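Local coordinates for predicted protein (Acinetobacter sp. RUH2624, PDB 4MEA) that hydrolyses epoxides as a secreted virulence factor of the Cif type, built on the alpha/beta hydrolase fold, at residues A[47-52]-A[91-96]; A[151-156]-A[264-269]; A[199-204]-A[225-230]. All blocks are in the same frame, centred on the assembly; numbering follows the deposited sequence.

Contact 1: A[47-52]-A[91-96]; sequences VKLHYV and DLPGLG
Asp91 grips His50 twice, once by its backbone and once by its side chain. Its N-H donates to His50 O, with Asp91 N 2.9 Å from His50 O. The carboxylate takes the second bond, from His50 ND1 to Asp91 OD2, at 2.7 Å and with an N-H...O angle of 159°. The oxygen lies near the plane of the imidazole, but the ring approaches from above the carboxylate plane. His50 CG is anti to its own backbone N (chi1 171°), which carries the ring to the Asp91 side, and chi2 -113° turns ND1 to the carboxylate. Asp91 OD2 also accepts from Gln97 N and Asp91 OD1 from Trp71 N, so several bonds fix the rotation of the carboxylate. The other ring nitrogen, His50 NE2, is hydrogen-bonded to Ser39 OG. Leu92 turns its CB away and opens a type II turn that ends at Leu95, closed by Leu95 N to Leu92 O at 2.8 Å. The turn belongs to the loop that leaves strand 87-90 in the alpha/beta hydrolase sheet, and strand 47-54 is the neighbour of that strand. Pro93, second in the turn, sets its CG 4.0 Å from Leu49 CD2. Its CB is 4.5 Å from Val47 CG1, a looser touch. Gly94 takes the third place of the turn. Leu95 packs on helix 233-244, and Gly96 O accepts from Lys235 NZ.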
ATOM      1  N   VAL A  47      -8.139  16.745 -25.206  1.00 16.68           N
ATOM      2  CA  VAL A  47      -8.702  16.487 -23.879  1.00 15.10           C
ATOM      3  C   VAL A  47      -9.530  17.691 -23.463  1.00 16.72           C
ATOM      4  O   VAL A  47      -9.026  18.822 -23.441  1.00  9.70           O
ATOM      5  CB  VAL A  47      -7.604  16.223 -22.811  1.00 18.21           C
ATOM      6  CG1 VAL A  47      -8.227  16.038 -21.422  1.00 13.93           C
ATOM      7  CG2 VAL A  47      -6.761  15.000 -23.183  1.00 13.62           C
ATOM      8  N   LYS A  48     -10.806  17.457 -23.156  1.00 16.55           N
ATOM      9  CA  LYS A  48     -11.671  18.532 -22.686  1.00 14.47           C
ATOM     10  C   LYS A  48     -11.467  18.785 -21.190  1.00 20.91           C
ATOM     11  O   LYS A  48     -11.827  17.952 -20.342  1.00 15.69           O
ATOM     12  CB  LYS A  48     -13.144  18.241 -22.986  1.00 11.69           C
ATOM     13  CG  LYS A  48     -14.038  19.470 -22.777  1.00 18.64           C
ATOM     14  CD  LYS A  48     -15.473  19.211 -23.194  1.00 27.64           C
ATOM     15  CE  LYS A  48     -15.596  19.091 -24.707  1.00 32.60           C
ATOM     16  NZ  LYS A  48     -17.026  18.992 -25.118  1.00 34.26           N
ATOM     17  N   LEU A  49     -10.876  19.931 -20.872  1.00 11.79           N
ATOM     18  CA  LEU A  49     -10.640  20.296 -19.477  1.00  8.19           C
ATOM     19  C   LEU A  49     -11.757  21.181 -18.935  1.00 18.92           C
ATOM     20  O   LEU A  49     -12.256  22.080 -19.626  1.00 14.72           O
ATOM     21  CB  LEU A  49      -9.301  21.027 -19.328  1.00 11.04           C
ATOM     22  CG  LEU A  49      -8.017  20.332 -19.787  1.00 16.33           C
ATOM     23  CD1 LEU A  49      -6.874  21.325 -19.740  1.00 16.41           C
ATOM     24  CD2 LEU A  49      -7.697  19.109 -18.936  1.00 16.18           C
ATOM     25  N   HIS A  50     -12.160  20.911 -17.698  1.00 13.52           N
ATOM     26  CA  HIS A  50     -13.059  21.808 -16.982  1.00 13.21           C
ATOM     27  C   HIS A  50     -12.230  22.767 -16.132  1.00 14.99           C
ATOM     28  O   HIS A  50     -11.218  22.383 -15.541  1.00 11.22           O
ATOM     29  CB  HIS A  50     -14.035  21.017 -16.103  1.00 15.86           C
ATOM     30  CG  HIS A  50     -14.843  21.868 -15.170  1.00 15.35           C
ATOM     31  ND1 HIS A  50     -14.694  21.819 -13.800  1.00 11.81           N
ATOM     32  CD2 HIS A  50     -15.811  22.786 -15.411  1.00  9.91           C
ATOM     33  CE1 HIS A  50     -15.536  22.669 -13.237  1.00 17.02           C
ATOM     34  NE2 HIS A  50     -16.223  23.271 -14.193  1.00 17.12           N
ATOM     35  N   TYR A  51     -12.647  24.023 -16.077  1.00 11.01           N
ATOM     36  CA  TYR A  51     -12.007  24.957 -15.170  1.00 10.56           C
ATOM     37  C   TYR A  51     -13.020  25.962 -14.664  1.00 13.69           C
ATOM     38  O   TYR A  51     -14.126  26.073 -15.199  1.00 14.58           O
ATOM     39  CB  TYR A  51     -10.827  25.660 -15.845  1.00 12.55           C
ATOM     40  CG  TYR A  51     -11.189  26.585 -17.000  1.00 11.65           C
ATOM     41  CD1 TYR A  51     -11.267  27.964 -16.814  1.00 15.35           C
ATOM     42  CD2 TYR A  51     -11.427  26.083 -18.274  1.00 14.27           C
ATOM     43  CE1 TYR A  51     -11.587  28.823 -17.869  1.00 13.81           C
ATOM     44  CE2 TYR A  51     -11.757  26.932 -19.338  1.00 14.52           C
ATOM     45  CZ  TYR A  51     -11.824  28.299 -19.124  1.00 19.67           C
ATOM     46  OH  TYR A  51     -12.142  29.145 -20.160  1.00 18.13           O
ATOM     47  N   VAL A  52     -12.624  26.685 -13.629  1.00 13.71           N
ATOM     48  CA  VAL A  52     -13.428  27.734 -13.035  1.00 13.19           C
ATOM     49  C   VAL A  52     -12.536  28.959 -12.934  1.00 15.48           C
ATOM     50  O   VAL A  52     -11.372  28.855 -12.547  1.00 12.35           O
ATOM     51  CB  VAL A  52     -13.917  27.311 -11.626  1.00 16.59           C
ATOM     52  CG1 VAL A  52     -14.617  28.461 -10.918  1.00 10.62           C
ATOM     53  CG2 VAL A  52     -14.827  26.093 -11.738  1.00  9.33           C
ATOM     54  N   ASP A  91      -9.479  21.493 -13.449  1.00 11.74           N
ATOM     55  CA  ASP A  91      -9.563  20.074 -13.114  1.00 12.99           C
ATOM     56  C   ASP A  91      -8.502  19.285 -13.886  1.00 15.48           C
ATOM     57  O   ASP A  91      -8.449  19.359 -15.116  1.00  9.95           O
ATOM     58  CB  ASP A  91     -10.947  19.513 -13.461  1.00  8.66           C
ATOM     59  CG  ASP A  91     -12.009  19.919 -12.466  1.00 11.62           C
ATOM     60  OD1 ASP A  91     -11.639  20.392 -11.367  1.00  9.79           O
ATOM     61  OD2 ASP A  91     -13.215  19.749 -12.777  1.00 13.84           O
ATOM     62  N   LEU A  92      -7.664  18.533 -13.174  1.00 10.10           N
ATOM     63  CA  LEU A  92      -6.632  17.717 -13.831  1.00  9.33           C
ATOM     64  C   LEU A  92      -7.238  16.814 -14.890  1.00  7.21           C
ATOM     65  O   LEU A  92      -8.356  16.314 -14.728  1.00 10.65           O
ATOM     66  CB  LEU A  92      -5.895  16.842 -12.812  1.00  5.06           C
ATOM     67  CG  LEU A  92      -4.781  17.479 -11.980  1.00 10.31           C
ATOM     68  CD1 LEU A  92      -4.256  16.479 -10.929  1.00  8.12           C
ATOM     69  CD2 LEU A  92      -3.649  17.956 -12.894  1.00  9.32           C
ATOM     70  N   PRO A  93      -6.491  16.572 -15.970  1.00  9.92           N
ATOM     71  CA  PRO A  93      -6.964  15.638 -16.996  1.00 13.10           C
ATOM     72  C   PRO A  93      -7.524  14.356 -16.359  1.00 12.97           C
ATOM     73  O   PRO A  93      -6.865  13.730 -15.522  1.00 11.85           O
ATOM     74  CB  PRO A  93      -5.696  15.336 -17.796  1.00  8.49           C
ATOM     75  CG  PRO A  93      -4.871  16.595 -17.666  1.00 13.98           C
ATOM     76  CD  PRO A  93      -5.130  17.070 -16.242  1.00  9.34           C
ATOM     77  N   GLY A  94      -8.742  13.990 -16.748  1.00  9.07           N
ATOM     78  CA  GLY A  94      -9.387  12.792 -16.240  1.00  7.08           C
ATOM     79  C   GLY A  94     -10.185  12.974 -14.960  1.00  8.08           C
ATOM     80  O   GLY A  94     -11.114  12.207 -14.696  1.00 10.58           O
ATOM     81  N   LEU A  95      -9.827  13.979 -14.161  1.00 11.97           N
ATOM     82  CA  LEU A  95     -10.435  14.180 -12.846  1.00  7.73           C
ATOM     83  C   LEU A  95     -11.473  15.300 -12.829  1.00 11.40           C
ATOM     84  O   LEU A  95     -11.561  16.097 -13.765  1.00 10.76           O
ATOM     85  CB  LEU A  95      -9.345  14.453 -11.806  1.00  6.93           C
ATOM     86  CG  LEU A  95      -8.277  13.359 -11.760  1.00 12.68           C
ATOM     87  CD1 LEU A  95      -7.291  13.599 -10.629  1.00  8.31           C
ATOM     88  CD2 LEU A  95      -8.945  11.988 -11.628  1.00 12.81           C
ATOM     89  N   GLY A  96     -12.256  15.367 -11.756  1.00  8.75           N
ATOM     90  CA  GLY A  96     -13.307  16.365 -11.663  1.00  8.27           C
ATOM     91  C   GLY A  96     -14.192  16.247 -12.891  1.00 14.62           C
ATOM     92  O   GLY A  96     -14.677  15.159 -13.207  1.00 10.37           O
TER

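Contact 2: A[151-156]-A[264-269]; sequences IKKAVF and TIPSMA
Ala154 uses both its N-H and its C=O on the parallel neighbour. Ala154 N donates to Pro266 O at 3.3 Å, Met268 N to Ala154 O at 3.0 Å, and Phe156 N to Met268 O at 3.0 Å. The strand axes differ by 11°. CA-H...O contacts fill in between, such as Ser267 CA to Ala154 O at 3.2 Å. On one face Val155 and Met268 lie side by side, pointing the same way. The Met268 chain bends at its last torsion (chi3 66°), bringing Met268 CE to 3.7 Å from Val155 CG1. Strands 151-157 and 267-272 are the sixth and seventh in chain order of the eight-stranded alpha/beta hydrolase sheet. The largely helical cap is inserted between them, as is usual in epoxide hydrolases of this fold. Before the paired region, Ile265 CD1 lies 3.5 Å from Ile151 O and touches Ile151 CG2 and Ala154 CB. Ile265 CG1, between its backbone N and carbonyl carbon (chi1 63°), carries CD1 there. Further out, Leu319 and Phe322 of helix 307-323 pack on Val155 and Met268. On the other face Val144 and Tyr141 of helix 136-146 touch Ala154 and Phe156. Lys153 NZ bonds to the carbonyls of Phe322 and Leu323.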
ATOM      1  N   ILE A 151       5.812  31.632 -16.267  1.00 16.98           N
ATOM      2  CA  ILE A 151       5.568  31.424 -14.843  1.00 18.80           C
ATOM      3  C   ILE A 151       6.564  32.287 -14.072  1.00 18.22           C
ATOM      4  O   ILE A 151       7.778  32.066 -14.142  1.00 19.37           O
ATOM      5  CB  ILE A 151       5.746  29.950 -14.423  1.00 14.78           C
ATOM      6  CG1 ILE A 151       5.022  29.005 -15.384  1.00 17.41           C
ATOM      7  CG2 ILE A 151       5.258  29.744 -12.984  1.00 15.63           C
ATOM      8  CD1 ILE A 151       3.502  29.069 -15.302  1.00 17.32           C
ATOM      9  N   LYS A 152       6.049  33.273 -13.348  1.00 15.73           N
ATOM     10  CA  LYS A 152       6.892  34.215 -12.618  1.00 19.79           C
ATOM     11  C   LYS A 152       7.321  33.667 -11.261  1.00 18.71           C
ATOM     12  O   LYS A 152       8.459  33.865 -10.831  1.00 13.03           O
ATOM     13  CB  LYS A 152       6.150  35.540 -12.429  1.00 19.19           C
ATOM     14  CG  LYS A 152       7.001  36.653 -11.847  1.00 29.11           C
ATOM     15  CD  LYS A 152       6.234  37.963 -11.827  1.00 38.39           C
ATOM     16  CE  LYS A 152       7.117  39.114 -11.382  1.00 47.50           C
ATOM     17  NZ  LYS A 152       6.405  40.416 -11.492  1.00 54.77           N
ATOM     18  N   LYS A 153       6.385  33.000 -10.587  1.00 15.47           N
ATOM     19  CA  LYS A 153       6.624  32.361  -9.296  1.00 12.15           C
ATOM     20  C   LYS A 153       5.767  31.103  -9.210  1.00 15.15           C
ATOM     21  O   LYS A 153       4.675  31.049  -9.787  1.00 14.26           O
ATOM     22  CB  LYS A 153       6.245  33.287  -8.145  1.00 15.68           C
ATOM     23  CG  LYS A 153       6.976  34.615  -8.129  1.00 24.48           C
ATOM     24  CD  LYS A 153       6.510  35.481  -6.973  1.00 27.98           C
ATOM     25  CE  LYS A 153       7.291  36.786  -6.919  1.00 28.95           C
ATOM     26  NZ  LYS A 153       6.924  37.597  -5.730  1.00 29.85           N
ATOM     27  N   ALA A 154       6.248  30.109  -8.471  1.00 14.87           N
ATOM     28  CA  ALA A 154       5.566  28.817  -8.379  1.00 16.97           C
ATOM     29  C   ALA A 154       5.517  28.302  -6.946  1.00 19.23           C
ATOM     30  O   ALA A 154       6.497  28.409  -6.209  1.00 13.69           O
ATOM     31  CB  ALA A 154       6.246  27.790  -9.274  1.00 16.10           C
ATOM     32  N   VAL A 155       4.373  27.733  -6.572  1.00  9.35           N
ATOM     33  CA  VAL A 155       4.190  27.144  -5.252  1.00  7.25           C
ATOM     34  C   VAL A 155       3.753  25.694  -5.422  1.00  5.62           C
ATOM     35  O   VAL A 155       2.819  25.417  -6.175  1.00  8.60           O
ATOM     36  CB  VAL A 155       3.084  27.877  -4.460  1.00 15.40           C
ATOM     37  CG1 VAL A 155       2.948  27.275  -3.058  1.00  9.23           C
ATOM     38  CG2 VAL A 155       3.358  29.371  -4.405  1.00 14.25           C
ATOM     39  N   PHE A 156       4.435  24.782  -4.730  1.00 13.75           N
ATOM     40  CA  PHE A 156       4.027  23.380  -4.662  1.00 11.61           C
ATOM     41  C   PHE A 156       3.596  23.085  -3.229  1.00 12.28           C
ATOM     42  O   PHE A 156       4.238  23.540  -2.273  1.00 11.27           O
ATOM     43  CB  PHE A 156       5.184  22.459  -5.074  1.00  5.47           C
ATOM     44  CG  PHE A 156       5.659  22.679  -6.491  1.00 12.71           C
ATOM     45  CD1 PHE A 156       5.105  21.961  -7.542  1.00 14.09           C
ATOM     46  CD2 PHE A 156       6.655  23.607  -6.768  1.00 17.81           C
ATOM     47  CE1 PHE A 156       5.543  22.159  -8.848  1.00 13.11           C
ATOM     48  CE2 PHE A 156       7.088  23.816  -8.070  1.00 14.05           C
ATOM     49  CZ  PHE A 156       6.531  23.086  -9.108  1.00 15.50           C
ATOM     50  N   THR A 264      14.793  28.544 -11.414  1.00 28.47           N
ATOM     51  CA  THR A 264      15.531  29.799 -11.280  1.00 25.70           C
ATOM     52  C   THR A 264      14.591  30.959 -10.947  1.00 28.83           C
ATOM     53  O   THR A 264      15.031  32.085 -10.740  1.00 37.12           O
ATOM     54  CB  THR A 264      16.322  30.136 -12.567  1.00 21.29           C
ATOM     55  OG1 THR A 264      15.417  30.269 -13.666  1.00 23.84           O
ATOM     56  CG2 THR A 264      17.324  29.024 -12.897  1.00 14.90           C
ATOM     57  N   ILE A 265      13.292  30.682 -10.922  1.00 17.92           N
ATOM     58  CA  ILE A 265      12.310  31.661 -10.472  1.00 13.42           C
ATOM     59  C   ILE A 265      12.057  31.403  -8.994  1.00 18.81           C
ATOM     60  O   ILE A 265      12.353  30.314  -8.497  1.00 21.06           O
ATOM     61  CB  ILE A 265      10.966  31.522 -11.227  1.00 20.10           C
ATOM     62  CG1 ILE A 265      10.334  30.156 -10.958  1.00 10.48           C
ATOM     63  CG2 ILE A 265      11.144  31.753 -12.734  1.00 13.73           C
ATOM     64  CD1 ILE A 265       8.877  30.050 -11.442  1.00 12.53           C
ATOM     65  N   PRO A 266      11.514  32.402  -8.281  1.00 14.45           N
ATOM     66  CA  PRO A 266      11.188  32.185  -6.873  1.00 15.82           C
ATOM     67  C   PRO A 266      10.193  31.033  -6.739  1.00 19.10           C
ATOM     68  O   PRO A 266       9.251  30.929  -7.530  1.00 16.42           O
ATOM     69  CB  PRO A 266      10.535  33.507  -6.458  1.00 17.61           C
ATOM     70  CG  PRO A 266      11.076  34.521  -7.442  1.00 18.67           C
ATOM     71  CD  PRO A 266      11.188  33.771  -8.727  1.00 18.74           C
ATOM     72  N   SER A 267      10.408  30.171  -5.754  1.00 19.36           N
ATOM     73  CA  SER A 267       9.517  29.044  -5.536  1.00 15.45           C
ATOM     74  C   SER A 267       9.242  28.871  -4.049  1.00 17.60           C
ATOM     75  O   SER A 267      10.003  29.345  -3.203  1.00 20.35           O
ATOM     76  CB  SER A 267      10.116  27.768  -6.116  1.00 19.14           C
ATOM     77  OG  SER A 267      11.325  27.428  -5.463  1.00 17.60           O
ATOM     78  N   MET A 268       8.139  28.206  -3.736  1.00 15.50           N
ATOM     79  CA  MET A 268       7.789  27.917  -2.355  1.00 14.37           C
ATOM     80  C   MET A 268       7.338  26.472  -2.202  1.00 16.67           C
ATOM     81  O   MET A 268       6.605  25.953  -3.053  1.00 10.38           O
ATOM     82  CB  MET A 268       6.678  28.854  -1.862  1.00 12.83           C
ATOM     83  CG  MET A 268       6.187  28.531  -0.444  1.00 13.76           C
ATOM     84  SD  MET A 268       5.266  29.870   0.338  1.00 18.86           S
ATOM     85  CE  MET A 268       3.810  29.967  -0.701  1.00 10.47           C
ATOM     86  N   ALA A 269       7.802  25.830  -1.128  1.00 10.01           N
ATOM     87  CA  ALA A 269       7.202  24.603  -0.623  1.00 10.59           C
ATOM     88  C   ALA A 269       6.310  24.997   0.543  1.00 15.27           C
ATOM     89  O   ALA A 269       6.770  25.592   1.517  1.00  9.81           O
ATOM     90  CB  ALA A 269       8.267  23.615  -0.171  1.00 12.04           C
TER

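Contact 3: A[199-204]-A[225-230]; sequences DPNLFF and ELIEPY
Ile227, on helix 220-227, reaches the first turn of helix 200-211. Its CB points at that helix and splits into two branches. The CG2 branch meets Pro200, with Ile227 CG2 3.8 Å from Pro200 CB. The other branch starts at CG1, anti to the carbonyl carbon (chi1 -62°), and runs along Phe204, with Ile227 CG1 3.4 Å from Phe204 CB. At the tip Ile227 CD1 lies 3.3 Å from Phe204 CB and 3.4 Å from Asn201 OD1, so the packing there is tight. Both ends of the Asn201 amide have polar partners outside this pair of segments; ND2 bonds to Ser16 OG. Beyond Ile227, the Phe204 ring runs on to Tyr230, with Phe204 CE2 3.7 Å from Tyr230 CB. The two rings are oblique, their planes at 42°. Tyr230 O is buried here and has no partner in the model, while Tyr230 OH bonds to Ser69 O. The start of helix 200-211 is capped by Asp199, whose OD1 accepts from Leu202 N at 3.1 Å. Phe20 of helix 13-25 also packs on Ile227, and Leu236 of helix 233-244 on Phe204. This apolar helix packing is consistent with the helical cap that epoxide hydrolases of the alpha/beta hydrolase fold carry over the C-terminal ends of their sheet strands.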
ATOM      1  N   ASP A 199     -17.070   0.742  -3.048  1.00 13.79           N
ATOM      2  CA  ASP A 199     -17.524   1.561  -1.922  1.00 14.13           C
ATOM      3  C   ASP A 199     -16.597   2.760  -1.761  1.00 10.05           C
ATOM      4  O   ASP A 199     -15.715   2.752  -0.909  1.00 10.98           O
ATOM      5  CB  ASP A 199     -17.553   0.732  -0.633  1.00  9.71           C
ATOM      6  CG  ASP A 199     -18.343   1.402   0.482  1.00 10.03           C
ATOM      7  OD1 ASP A 199     -18.580   2.625   0.408  1.00 12.54           O
ATOM      8  OD2 ASP A 199     -18.717   0.698   1.447  1.00 12.84           O
ATOM      9  N   PRO A 200     -16.779   3.789  -2.607  1.00 11.26           N
ATOM     10  CA  PRO A 200     -15.887   4.957  -2.564  1.00 10.67           C
ATOM     11  C   PRO A 200     -16.000   5.714  -1.245  1.00  9.03           C
ATOM     12  O   PRO A 200     -14.998   6.214  -0.746  1.00  7.65           O
ATOM     13  CB  PRO A 200     -16.387   5.834  -3.722  1.00 11.33           C
ATOM     14  CG  PRO A 200     -17.120   4.884  -4.640  1.00 11.30           C
ATOM     15  CD  PRO A 200     -17.740   3.857  -3.724  1.00  9.72           C
ATOM     16  N   ASN A 201     -17.205   5.811  -0.693  1.00  9.98           N
ATOM     17  CA  ASN A 201     -17.379   6.511   0.582  1.00  9.27           C
ATOM     18  C   ASN A 201     -16.546   5.869   1.704  1.00  9.45           C
ATOM     19  O   ASN A 201     -15.930   6.569   2.514  1.00  8.76           O
ATOM     20  CB  ASN A 201     -18.865   6.595   0.969  1.00  5.52           C
ATOM     21  CG  ASN A 201     -19.159   7.749   1.915  1.00  8.35           C
ATOM     22  OD1 ASN A 201     -18.293   8.582   2.177  1.00 11.42           O
ATOM     23  ND2 ASN A 201     -20.380   7.797   2.436  1.00  7.94           N
ATOM     24  N   LEU A 202     -16.515   4.542   1.735  1.00  8.58           N
ATOM     25  CA  LEU A 202     -15.743   3.820   2.745  1.00  7.67           C
ATOM     26  C   LEU A 202     -14.260   4.146   2.633  1.00 10.78           C
ATOM     27  O   LEU A 202     -13.626   4.551   3.617  1.00 11.33           O
ATOM     28  CB  LEU A 202     -15.960   2.300   2.612  1.00  7.20           C
ATOM     29  CG  LEU A 202     -15.051   1.366   3.421  1.00  6.79           C
ATOM     30  CD1 LEU A 202     -15.249   1.591   4.918  1.00  7.77           C
ATOM     31  CD2 LEU A 202     -15.323  -0.099   3.059  1.00  6.57           C
ATOM     32  N   PHE A 203     -13.698   3.967   1.439  1.00  8.43           N
ATOM     33  CA  PHE A 203     -12.267   4.215   1.257  1.00 12.28           C
ATOM     34  C   PHE A 203     -11.866   5.668   1.495  1.00 10.01           C
ATOM     35  O   PHE A 203     -10.944   5.943   2.266  1.00  6.80           O
ATOM     36  CB  PHE A 203     -11.755   3.783  -0.128  1.00  7.81           C
ATOM     37  CG  PHE A 203     -10.269   4.037  -0.311  1.00  7.28           C
ATOM     38  CD1 PHE A 203      -9.338   3.110   0.135  1.00  6.90           C
ATOM     39  CD2 PHE A 203      -9.809   5.226  -0.874  1.00  4.78           C
ATOM     40  CE1 PHE A 203      -7.981   3.343   0.004  1.00  7.83           C
ATOM     41  CE2 PHE A 203      -8.447   5.464  -1.016  1.00  7.45           C
ATOM     42  CZ  PHE A 203      -7.531   4.520  -0.576  1.00  9.37           C
ATOM     43  N   PHE A 204     -12.533   6.596   0.813  1.00  6.79           N
ATOM     44  CA  PHE A 204     -12.158   8.005   0.908  1.00 10.82           C
ATOM     45  C   PHE A 204     -12.457   8.655   2.259  1.00  6.15           C
ATOM     46  O   PHE A 204     -11.696   9.516   2.713  1.00  7.96           O
ATOM     47  CB  PHE A 204     -12.788   8.814  -0.228  1.00  9.78           C
ATOM     48  CG  PHE A 204     -12.087   8.643  -1.557  1.00 10.53           C
ATOM     49  CD1 PHE A 204     -10.903   9.321  -1.826  1.00 11.69           C
ATOM     50  CD2 PHE A 204     -12.613   7.813  -2.531  1.00  3.79           C
ATOM     51  CE1 PHE A 204     -10.246   9.168  -3.053  1.00 11.83           C
ATOM     52  CE2 PHE A 204     -11.969   7.659  -3.762  1.00  8.97           C
ATOM     53  CZ  PHE A 204     -10.790   8.339  -4.022  1.00 12.13           C
ATOM     54  N   GLU A 225     -19.520  15.321  -0.777  1.00  8.77           N
ATOM     55  CA  GLU A 225     -19.171  16.300  -1.818  1.00 11.32           C
ATOM     56  C   GLU A 225     -17.765  16.094  -2.383  1.00 14.84           C
ATOM     57  O   GLU A 225     -17.545  16.256  -3.587  1.00 11.82           O
ATOM     58  CB  GLU A 225     -19.296  17.724  -1.277  1.00  7.64           C
ATOM     59  CG  GLU A 225     -20.707  18.101  -0.921  1.00 11.42           C
ATOM     60  CD  GLU A 225     -20.809  19.518  -0.406  1.00 23.58           C
ATOM     61  OE1 GLU A 225     -19.794  20.246  -0.461  1.00 27.81           O
ATOM     62  OE2 GLU A 225     -21.905  19.899   0.049  1.00 27.49           O
ATOM     63  N   LEU A 226     -16.820  15.748  -1.511  1.00  9.57           N
ATOM     64  CA  LEU A 226     -15.447  15.470  -1.932  1.00  8.70           C
ATOM     65  C   LEU A 226     -15.309  14.136  -2.668  1.00  6.91           C
ATOM     66  O   LEU A 226     -14.446  13.979  -3.532  1.00 11.65           O
ATOM     67  CB  LEU A 226     -14.499  15.487  -0.727  1.00  7.60           C
ATOM     68  CG  LEU A 226     -14.369  16.870  -0.090  1.00 14.03           C
ATOM     69  CD1 LEU A 226     -13.549  16.813   1.189  1.00  9.57           C
ATOM     70  CD2 LEU A 226     -13.744  17.821  -1.103  1.00 15.17           C
ATOM     71  N   ILE A 227     -16.163  13.179  -2.327  1.00  6.18           N
ATOM     72  CA  ILE A 227     -16.021  11.823  -2.851  1.00  8.01           C
ATOM     73  C   ILE A 227     -16.823  11.580  -4.130  1.00 11.45           C
ATOM     74  O   ILE A 227     -16.412  10.798  -4.990  1.00 10.88           O
ATOM     75  CB  ILE A 227     -16.348  10.777  -1.768  1.00 10.31           C
ATOM     76  CG1 ILE A 227     -15.356  10.935  -0.609  1.00  9.18           C
ATOM     77  CG2 ILE A 227     -16.295   9.371  -2.353  1.00  7.28           C
ATOM     78  CD1 ILE A 227     -15.708  10.147   0.662  1.00  5.82           C
ATOM     79  N   GLU A 228     -17.953  12.272  -4.269  1.00  6.58           N
ATOM     80  CA  GLU A 228     -18.767  12.146  -5.475  1.00  9.53           C
ATOM     81  C   GLU A 228     -17.945  12.238  -6.762  1.00  9.58           C
ATOM     82  O   GLU A 228     -18.218  11.499  -7.718  1.00  8.46           O
ATOM     83  CB  GLU A 228     -19.923  13.163  -5.482  1.00 11.72           C
ATOM     84  CG  GLU A 228     -20.835  13.078  -6.714  1.00  9.21           C
ATOM     85  CD  GLU A 228     -20.394  13.979  -7.858  1.00 12.02           C
ATOM     86  OE1 GLU A 228     -19.514  14.845  -7.648  1.00 11.31           O
ATOM     87  OE2 GLU A 228     -20.939  13.823  -8.977  1.00 12.31           O
ATOM     88  N   PRO A 229     -16.933  13.131  -6.802  1.00  6.14           N
ATOM     89  CA  PRO A 229     -16.155  13.249  -8.045  1.00 10.04           C
ATOM     90  C   PRO A 229     -15.272  12.032  -8.325  1.00 16.09           C
ATOM     91  O   PRO A 229     -14.758  11.890  -9.439  1.00  8.35           O
ATOM     92  CB  PRO A 229     -15.284  14.490  -7.801  1.00 13.63           C
ATOM     93  CG  PRO A 229     -16.019  15.270  -6.755  1.00 13.94           C
ATOM     94  CD  PRO A 229     -16.605  14.210  -5.855  1.00 10.41           C
ATOM     95  N   TYR A 230     -15.122  11.161  -7.329  1.00 10.70           N
ATOM     96  CA  TYR A 230     -14.263   9.975  -7.437  1.00  6.09           C
ATOM     97  C   TYR A 230     -15.080   8.696  -7.228  1.00 12.31           C
ATOM     98  O   TYR A 230     -14.575   7.698  -6.711  1.00 15.67           O
ATOM     99  CB  TYR A 230     -13.135  10.041  -6.392  1.00  8.68           C
ATOM    100  CG  TYR A 230     -12.096  11.088  -6.705  1.00  7.11           C
ATOM    101  CD1 TYR A 230     -10.965  10.771  -7.460  1.00 10.19           C
ATOM    102  CD2 TYR A 230     -12.250  12.403  -6.264  1.00 10.45           C
ATOM    103  CE1 TYR A 230     -10.014  11.735  -7.770  1.00  9.74           C
ATOM    104  CE2 TYR A 230     -11.305  13.374  -6.567  1.00  9.82           C
ATOM    105  CZ  TYR A 230     -10.194  13.039  -7.315  1.00  7.25           C
ATOM    106  OH  TYR A 230      -9.256  14.002  -7.613  1.00  8.40           O
TER

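Overall arrangement
Contacts 1 and 3 are wholly buried; contact 2 is buried along its paired strands but reaches the surface at its start. Contact 2 is sheet pairing within the core domain, ruled by backbone bonds. Contact 1 reaches the same sheet nearer its other end, where a backbone bond and a histidine-carboxylate bond tie a loop to a strand. Contact 3 has no hydrogen bond across it and joins two probable cap helices by apolar packing. Its centre is about 32 Å from that of contact 2. Contacts 1 and 3 touch where Leu95 CD1 lies 3.6 Å from Tyr230 OH, one point where probable cap meets core. Leu202 and Phe203, outside contact 3 itself, pack on the second subunit.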